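Local coordinates for protein muramoyltetrapeptide carboxypeptidase (Oxalobacter formigenes OXCC13, PDB 6UUK) that probably acts as a serine-type LD-carboxypeptidase of the S66 family, removing the terminal residue from tetrapeptide stems of cell-wall muropeptides, at residues T217-N222 with G241-E246; L274-F279 with I306-G311. All coordinates share one frame; numbering follows the deposited sequence.

How the interactions relate
From the N terminus, strand 213-222 leads through helix 223-228 to strand 242-248, and interaction 1 closes that crossover by pairing residues 217-222 with 241-246. The chain then runs through helix 252-264 to strand 273-280, passes helix 293-303 and returns as strand 308-310, where interaction 2 closes a second crossover. The two loops follow one another without nesting or crossing. They meet between strands 242-248 and 273-280, neighbours in one mixed sheet, where V275 N probably hydrogen-bonds to L243 O and G277 N to V245 O. Together the contacts carry the sheet of the C-terminal domain from its middle, beside the predicted active site, to an outermost strand.

Interaction 1 of 2, residues T217-N222 with G241-E246; sequences TLWGGN and GILFVE
L243 and W219 pack against each other where two parallel strands, 213-222 and 242-248, close a beta-alpha-beta unit through helix 223-228. The middle of the contact is tight. CD1 of L243 sits over the centre of the indole six-membered ring, 3.4 Å from its centroid and 7° off the normal, a CH-pi contact on one ring face. The indole is also fixed at NE1, which hydrogen-bonds to Q271. On the other side of the sheet F244 lies across the neighbouring strand. Its CG stands between the backbone N and the carbonyl carbon (chi1 68°), which tips the ring over the G220-G221 peptide and puts G220 CA 4.2 Å from the ring centroid in a second CH-pi contact. CD1 of L218 closes in on the same ring, 3.6 Å from F244 CD1, the leucine running roughly perpendicular to the phenylalanine side chain. A beta carbon at G220 would run into F244 O and also into the preceding carbonyl, so neighbouring strand and backbone shape alike leave room only for hydrogen. The backbone bonds run back and forth between the strands: I242 N to T217 O (2.8 Å), W219 N to I242 O, F244 N to W219 O, G221 N to F244 O. Looser is the side chain of the partly exposed T217, no nearer than 4.6 Å to 241-246. The far end is buried but weakly bonded, E246 N making only a weak, bent bond to G221 O. E246 and H316 are both predicted charge-relay residues, and E246 OE2 bonds weakly to H316 ND1, while N222, the N-cap of the helix, uses OD1 to hold the backbone N of M225. Amide and carboxylate planes stand 63° apart, and N222 ND2 reaches E246 OE1 in a weak hydrogen bond of 3.5 Å.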
ATOM      1  N   THR B 217       4.401  13.669  20.325  1.00 21.11           N
ATOM      2  CA  THR B 217       3.136  12.946  20.298  1.00 17.50           C
ATOM      3  C   THR B 217       3.342  11.574  19.669  1.00 21.14           C
ATOM      4  O   THR B 217       3.801  11.469  18.527  1.00 18.03           O
ATOM      5  CB  THR B 217       2.083  13.737  19.525  1.00 18.20           C
ATOM      6  OG1 THR B 217       1.917  15.030  20.124  1.00 26.20           O
ATOM      7  CG2 THR B 217       0.749  13.006  19.541  1.00 16.65           C
ATOM      8  N   LEU B 218       3.004  10.523  20.413  1.00 23.57           N
ATOM      9  CA  LEU B 218       3.146   9.161  19.917  1.00 15.09           C
ATOM     10  C   LEU B 218       1.951   8.795  19.045  1.00 15.52           C
ATOM     11  O   LEU B 218       0.799   9.008  19.435  1.00 19.73           O
ATOM     12  CB  LEU B 218       3.269   8.180  21.082  1.00 12.52           C
ATOM     13  CG  LEU B 218       3.554   6.723  20.713  1.00 13.49           C
ATOM     14  CD1 LEU B 218       4.937   6.588  20.091  1.00 10.37           C
ATOM     15  CD2 LEU B 218       3.420   5.824  21.931  1.00  9.72           C
ATOM     16  N   TRP B 219       2.229   8.239  17.868  1.00 12.45           N
ATOM     17  CA  TRP B 219       1.174   7.849  16.945  1.00 14.30           C
ATOM     18  C   TRP B 219       1.744   6.875  15.926  1.00 20.58           C
ATOM     19  O   TRP B 219       2.961   6.765  15.759  1.00 17.21           O
ATOM     20  CB  TRP B 219       0.560   9.066  16.247  1.00 15.07           C
ATOM     21  CG  TRP B 219       1.489   9.754  15.294  1.00 15.25           C
ATOM     22  CD1 TRP B 219       2.588  10.496  15.611  1.00 12.22           C
ATOM     23  CD2 TRP B 219       1.387   9.777  13.865  1.00 12.68           C
ATOM     24  NE1 TRP B 219       3.184  10.972  14.467  1.00 14.34           N
ATOM     25  CE2 TRP B 219       2.465  10.545  13.382  1.00 13.74           C
ATOM     26  CE3 TRP B 219       0.493   9.218  12.947  1.00 18.90           C
ATOM     27  CZ2 TRP B 219       2.672  10.770  12.023  1.00 13.52           C
ATOM     28  CZ3 TRP B 219       0.700   9.442  11.598  1.00 20.47           C
ATOM     29  CH2 TRP B 219       1.780  10.211  11.149  1.00 16.94           C
ATOM     30  N   GLY B 220       0.842   6.166  15.246  1.00 12.93           N
ATOM     31  CA  GLY B 220       1.200   5.203  14.233  1.00 12.58           C
ATOM     32  C   GLY B 220       0.439   3.912  14.430  1.00 16.41           C
ATOM     33  O   GLY B 220      -0.637   3.887  15.038  1.00 21.66           O
ATOM     34  N   GLY B 221       1.006   2.827  13.908  1.00 15.08           N
ATOM     35  CA  GLY B 221       0.386   1.522  14.018  1.00 12.15           C
ATOM     36  C   GLY B 221       0.847   0.551  12.951  1.00 15.68           C
ATOM     37  O   GLY B 221       2.037   0.240  12.856  1.00 18.53           O
ATOM     38  N   ASN B 222      -0.089   0.064  12.141  1.00 17.27           N
ATOM     39  CA  ASN B 222       0.241  -0.873  11.076  1.00 15.82           C
ATOM     40  C   ASN B 222       0.795  -0.119   9.873  1.00 20.38           C
ATOM     41  O   ASN B 222       0.227   0.891   9.448  1.00 21.95           O
ATOM     42  CB  ASN B 222      -0.993  -1.682  10.681  1.00 16.48           C
ATOM     43  CG  ASN B 222      -0.688  -2.740   9.640  1.00 18.68           C
ATOM     44  OD1 ASN B 222      -0.844  -2.508   8.443  1.00 17.03           O
ATOM     45  ND2 ASN B 222      -0.249  -3.909  10.093  1.00 21.03           N
ATOM     46  N   GLY B 241       6.208  14.571  16.111  1.00 20.09           N
ATOM     47  CA  GLY B 241       5.834  13.460  16.954  1.00 18.69           C
ATOM     48  C   GLY B 241       6.782  12.276  16.811  1.00 16.82           C
ATOM     49  O   GLY B 241       7.760  12.299  16.068  1.00 18.10           O
ATOM     50  N   ILE B 242       6.466  11.223  17.558  1.00 18.51           N
ATOM     51  CA  ILE B 242       7.224   9.978  17.539  1.00 19.07           C
ATOM     52  C   ILE B 242       6.352   8.928  16.865  1.00 17.67           C
ATOM     53  O   ILE B 242       5.337   8.495  17.426  1.00 18.81           O
ATOM     54  CB  ILE B 242       7.642   9.543  18.950  1.00 17.77           C
ATOM     55  CG1 ILE B 242       8.391  10.677  19.654  1.00 12.60           C
ATOM     56  CG2 ILE B 242       8.508   8.295  18.889  1.00 12.96           C
ATOM     57  CD1 ILE B 242       8.860  10.328  21.049  1.00 18.34           C
ATOM     58  N   LEU B 243       6.743   8.519  15.662  1.00 15.63           N
ATOM     59  CA  LEU B 243       5.954   7.609  14.843  1.00 17.47           C
ATOM     60  C   LEU B 243       6.480   6.187  14.987  1.00 12.62           C
ATOM     61  O   LEU B 243       7.692   5.958  14.914  1.00 19.89           O
ATOM     62  CB  LEU B 243       5.992   8.040  13.375  1.00 19.34           C
ATOM     63  CG  LEU B 243       5.191   7.206  12.373  1.00 15.65           C
ATOM     64  CD1 LEU B 243       3.703   7.319  12.644  1.00 14.69           C
ATOM     65  CD2 LEU B 243       5.511   7.631  10.950  1.00 18.40           C
ATOM     66  N   PHE B 244       5.569   5.237  15.192  1.00 18.67           N
ATOM     67  CA  PHE B 244       5.908   3.826  15.285  1.00 12.43           C
ATOM     68  C   PHE B 244       5.106   3.033  14.262  1.00 13.26           C
ATOM     69  O   PHE B 244       3.948   3.351  13.976  1.00 12.59           O
ATOM     70  CB  PHE B 244       5.656   3.275  16.700  1.00 17.31           C
ATOM     71  CG  PHE B 244       4.203   3.222  17.088  1.00 16.16           C
ATOM     72  CD1 PHE B 244       3.577   4.332  17.632  1.00 16.92           C
ATOM     73  CD2 PHE B 244       3.469   2.059  16.925  1.00 12.84           C
ATOM     74  CE1 PHE B 244       2.243   4.284  17.995  1.00 14.37           C
ATOM     75  CE2 PHE B 244       2.135   2.006  17.284  1.00 12.65           C
ATOM     76  CZ  PHE B 244       1.522   3.120  17.821  1.00 14.56           C
ATOM     77  N   VAL B 245       5.736   1.993  13.707  1.00 21.69           N
ATOM     78  CA  VAL B 245       5.128   1.168  12.672  1.00 15.51           C
ATOM     79  C   VAL B 245       5.432  -0.299  12.945  1.00 14.63           C
ATOM     80  O   VAL B 245       6.375  -0.644  13.661  1.00 16.17           O
ATOM     81  CB  VAL B 245       5.612   1.549  11.255  1.00 20.18           C
ATOM     82  CG1 VAL B 245       5.117   2.934  10.871  1.00 12.85           C
ATOM     83  CG2 VAL B 245       7.130   1.479  11.176  1.00 15.30           C
ATOM     84  N   GLU B 246       4.610  -1.167  12.355  1.00 16.91           N
ATOM     85  CA  GLU B 246       4.799  -2.609  12.428  1.00 17.21           C
ATOM     86  C   GLU B 246       3.998  -3.254  11.305  1.00 16.53           C
ATOM     87  O   GLU B 246       3.093  -2.637  10.736  1.00 19.97           O
ATOM     88  CB  GLU B 246       4.382  -3.170  13.794  1.00 17.37           C
ATOM     89  CG  GLU B 246       2.965  -2.815  14.237  1.00 14.03           C
ATOM     90  CD  GLU B 246       1.903  -3.687  13.593  1.00 16.62           C
ATOM     91  OE1 GLU B 246       0.794  -3.178  13.329  1.00 26.18           O
ATOM     92  OE2 GLU B 246       2.180  -4.880  13.348  1.00 17.52           O
TER

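Interaction 2 of 2, residues L274-F279 with I306-G311; sequences LVLGHF and IPVVTG
Peptide units of L274-L276 and P307-V309 are the flat groups that meet here; no aromatic ring takes part in the contact. The N-H and C=O groups along their edges face each other across the gap, and side chains lie above and below. L274 N bonds to P307 O at 2.9 Å. V309 N then bonds to L274 O, and L276 N to V309 O, the latter at 2.7 Å. L274, L276, V308 and T310 flank this parallel ladder on one face, V275 and V309 on the other. V308 divides its two methyls between the leucines. With CG1 anti to the backbone N (chi1 180°), that methyl comes 3.7 Å from CD1 of L276, while CG2 lies alongside L274, 4.0 Å from its CD2. Replacing V308 by alanine removes both methyls and is likely to leave a gap beside L274 and L276, freeing their ends to turn. Ahead of the strand, I306 extends CD1 to within 3.8 Å of L274 CB. Further along, T310 CG2 runs beside L276 CD2, and its OG1 is held by hydrogen bonds to S206 and N209. The contact completes a beta-alpha-beta unit whose helix, 293-303, covers L276 and T310. On the other face L331 of strand 328-333 packs on V275 and V309, and strand 308-310 forms the outer border of this chain's sheet.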
ATOM      1  N   LEU B 274      11.656   7.892  14.272  1.00 17.22           N
ATOM      2  CA  LEU B 274      10.908   6.765  13.729  1.00 15.46           C
ATOM      3  C   LEU B 274      11.233   5.525  14.549  1.00 13.38           C
ATOM      4  O   LEU B 274      12.406   5.168  14.700  1.00 11.34           O
ATOM      5  CB  LEU B 274      11.244   6.541  12.255  1.00 14.51           C
ATOM      6  CG  LEU B 274      10.603   5.319  11.594  1.00 13.76           C
ATOM      7  CD1 LEU B 274       9.086   5.446  11.575  1.00 15.85           C
ATOM      8  CD2 LEU B 274      11.147   5.114  10.189  1.00 13.33           C
ATOM      9  N   VAL B 275      10.199   4.876  15.078  1.00 21.36           N
ATOM     10  CA  VAL B 275      10.349   3.683  15.902  1.00 13.54           C
ATOM     11  C   VAL B 275       9.820   2.490  15.118  1.00 16.98           C
ATOM     12  O   VAL B 275       8.702   2.530  14.592  1.00 16.95           O
ATOM     13  CB  VAL B 275       9.619   3.830  17.247  1.00  9.82           C
ATOM     14  CG1 VAL B 275       9.893   2.627  18.132  1.00 16.12           C
ATOM     15  CG2 VAL B 275      10.049   5.111  17.941  1.00 17.07           C
ATOM     16  N   LEU B 276      10.624   1.433  15.038  1.00 17.08           N
ATOM     17  CA  LEU B 276      10.270   0.233  14.292  1.00 14.31           C
ATOM     18  C   LEU B 276       9.829  -0.855  15.262  1.00 15.25           C
ATOM     19  O   LEU B 276      10.595  -1.255  16.146  1.00 13.90           O
ATOM     20  CB  LEU B 276      11.448  -0.249  13.444  1.00 14.79           C
ATOM     21  CG  LEU B 276      11.466   0.178  11.975  1.00 13.15           C
ATOM     22  CD1 LEU B 276      11.356   1.688  11.840  1.00 18.25           C
ATOM     23  CD2 LEU B 276      12.723  -0.330  11.287  1.00 13.59           C
ATOM     24  N   GLY B 277       8.596  -1.329  15.096  1.00 21.08           N
ATOM     25  CA  GLY B 277       8.073  -2.420  15.894  1.00 20.51           C
ATOM     26  C   GLY B 277       8.477  -3.769  15.341  1.00 17.35           C
ATOM     27  O   GLY B 277       9.526  -3.921  14.704  1.00 16.95           O
ATOM     28  N   HIS B 278       7.631  -4.767  15.581  1.00 16.57           N
ATOM     29  CA  HIS B 278       7.902  -6.116  15.109  1.00 20.34           C
ATOM     30  C   HIS B 278       7.535  -6.251  13.636  1.00 21.07           C
ATOM     31  O   HIS B 278       6.413  -5.928  13.232  1.00 17.59           O
ATOM     32  CB  HIS B 278       7.129  -7.144  15.936  1.00 22.20           C
ATOM     33  CG  HIS B 278       7.752  -7.443  17.264  1.00 16.24           C
ATOM     34  ND1 HIS B 278       9.011  -7.990  17.390  1.00 13.72           N
ATOM     35  CD2 HIS B 278       7.284  -7.281  18.525  1.00 17.49           C
ATOM     36  CE1 HIS B 278       9.294  -8.146  18.670  1.00 19.43           C
ATOM     37  NE2 HIS B 278       8.264  -7.726  19.380  1.00 18.88           N
ATOM     38  N   PHE B 279       8.489  -6.721  12.837  1.00 20.78           N
ATOM     39  CA  PHE B 279       8.272  -7.092  11.441  1.00 20.87           C
ATOM     40  C   PHE B 279       8.668  -8.561  11.335  1.00 22.88           C
ATOM     41  O   PHE B 279       9.834  -8.887  11.094  1.00 19.98           O
ATOM     42  CB  PHE B 279       9.080  -6.209  10.488  1.00 19.54           C
ATOM     43  CG  PHE B 279       8.595  -4.787  10.417  1.00 19.80           C
ATOM     44  CD1 PHE B 279       7.700  -4.395   9.437  1.00 18.07           C
ATOM     45  CD2 PHE B 279       9.037  -3.844  11.330  1.00 19.04           C
ATOM     46  CE1 PHE B 279       7.253  -3.089   9.367  1.00  8.38           C
ATOM     47  CE2 PHE B 279       8.594  -2.536  11.267  1.00 18.35           C
ATOM     48  CZ  PHE B 279       7.700  -2.158  10.283  1.00 17.34           C
ATOM     49  N   ILE B 306      15.557  11.817  10.033  1.00 26.47           N
ATOM     50  CA  ILE B 306      15.211  11.640  11.440  1.00 20.90           C
ATOM     51  C   ILE B 306      15.851  10.350  11.939  1.00 15.92           C
ATOM     52  O   ILE B 306      16.113   9.441  11.138  1.00 19.69           O
ATOM     53  CB  ILE B 306      13.687  11.622  11.641  1.00 18.38           C
ATOM     54  CG1 ILE B 306      13.072  10.387  10.981  1.00 12.35           C
ATOM     55  CG2 ILE B 306      13.065  12.891  11.082  1.00 18.62           C
ATOM     56  CD1 ILE B 306      11.594  10.218  11.260  1.00 15.14           C
ATOM     57  N   PRO B 307      16.133  10.226  13.236  1.00 19.13           N
ATOM     58  CA  PRO B 307      16.710   8.974  13.739  1.00 17.06           C
ATOM     59  C   PRO B 307      15.688   7.848  13.732  1.00 17.71           C
ATOM     60  O   PRO B 307      14.507   8.051  14.023  1.00 22.60           O
ATOM     61  CB  PRO B 307      17.140   9.332  15.165  1.00 13.62           C
ATOM     62  CG  PRO B 307      16.240  10.457  15.553  1.00 14.79           C
ATOM     63  CD  PRO B 307      16.015  11.245  14.293  1.00 14.88           C
ATOM     64  N   VAL B 308      16.159   6.651  13.394  1.00 18.55           N
ATOM     65  CA  VAL B 308      15.325   5.455  13.336  1.00 19.80           C
ATOM     66  C   VAL B 308      15.747   4.531  14.470  1.00 17.82           C
ATOM     67  O   VAL B 308      16.906   4.101  14.534  1.00 14.09           O
ATOM     68  CB  VAL B 308      15.438   4.749  11.976  1.00 18.92           C
ATOM     69  CG1 VAL B 308      14.560   3.509  11.950  1.00 19.12           C
ATOM     70  CG2 VAL B 308      15.059   5.702  10.853  1.00 14.89           C
ATOM     71  N   VAL B 309      14.808   4.225  15.362  1.00 18.23           N
ATOM     72  CA  VAL B 309      15.053   3.382  16.525  1.00 19.52           C
ATOM     73  C   VAL B 309      14.284   2.082  16.347  1.00 11.52           C
ATOM     74  O   VAL B 309      13.092   2.099  16.013  1.00 17.72           O
ATOM     75  CB  VAL B 309      14.647   4.092  17.829  1.00 21.63           C
ATOM     76  CG1 VAL B 309      14.830   3.167  19.021  1.00 17.16           C
ATOM     77  CG2 VAL B 309      15.453   5.368  18.009  1.00 17.78           C
ATOM     78  N   THR B 310      14.959   0.958  16.564  1.00 16.86           N
ATOM     79  CA  THR B 310      14.368  -0.361  16.405  1.00 19.27           C
ATOM     80  C   THR B 310      14.250  -1.056  17.755  1.00 13.51           C
ATOM     81  O   THR B 310      14.783  -0.599  18.770  1.00 20.74           O
ATOM     82  CB  THR B 310      15.197  -1.220  15.442  1.00 19.52           C
ATOM     83  OG1 THR B 310      16.447  -1.558  16.057  1.00 19.25           O
ATOM     84  CG2 THR B 310      15.464  -0.462  14.152  1.00 16.58           C
ATOM     85  N   GLY B 311      13.533  -2.179  17.755  1.00 24.79           N
ATOM     86  CA  GLY B 311      13.385  -3.001  18.936  1.00 25.33           C
ATOM     87  C   GLY B 311      12.075  -2.850  19.679  1.00 17.04           C
ATOM     88  O   GLY B 311      11.892  -3.512  20.708  1.00 23.95           O
TER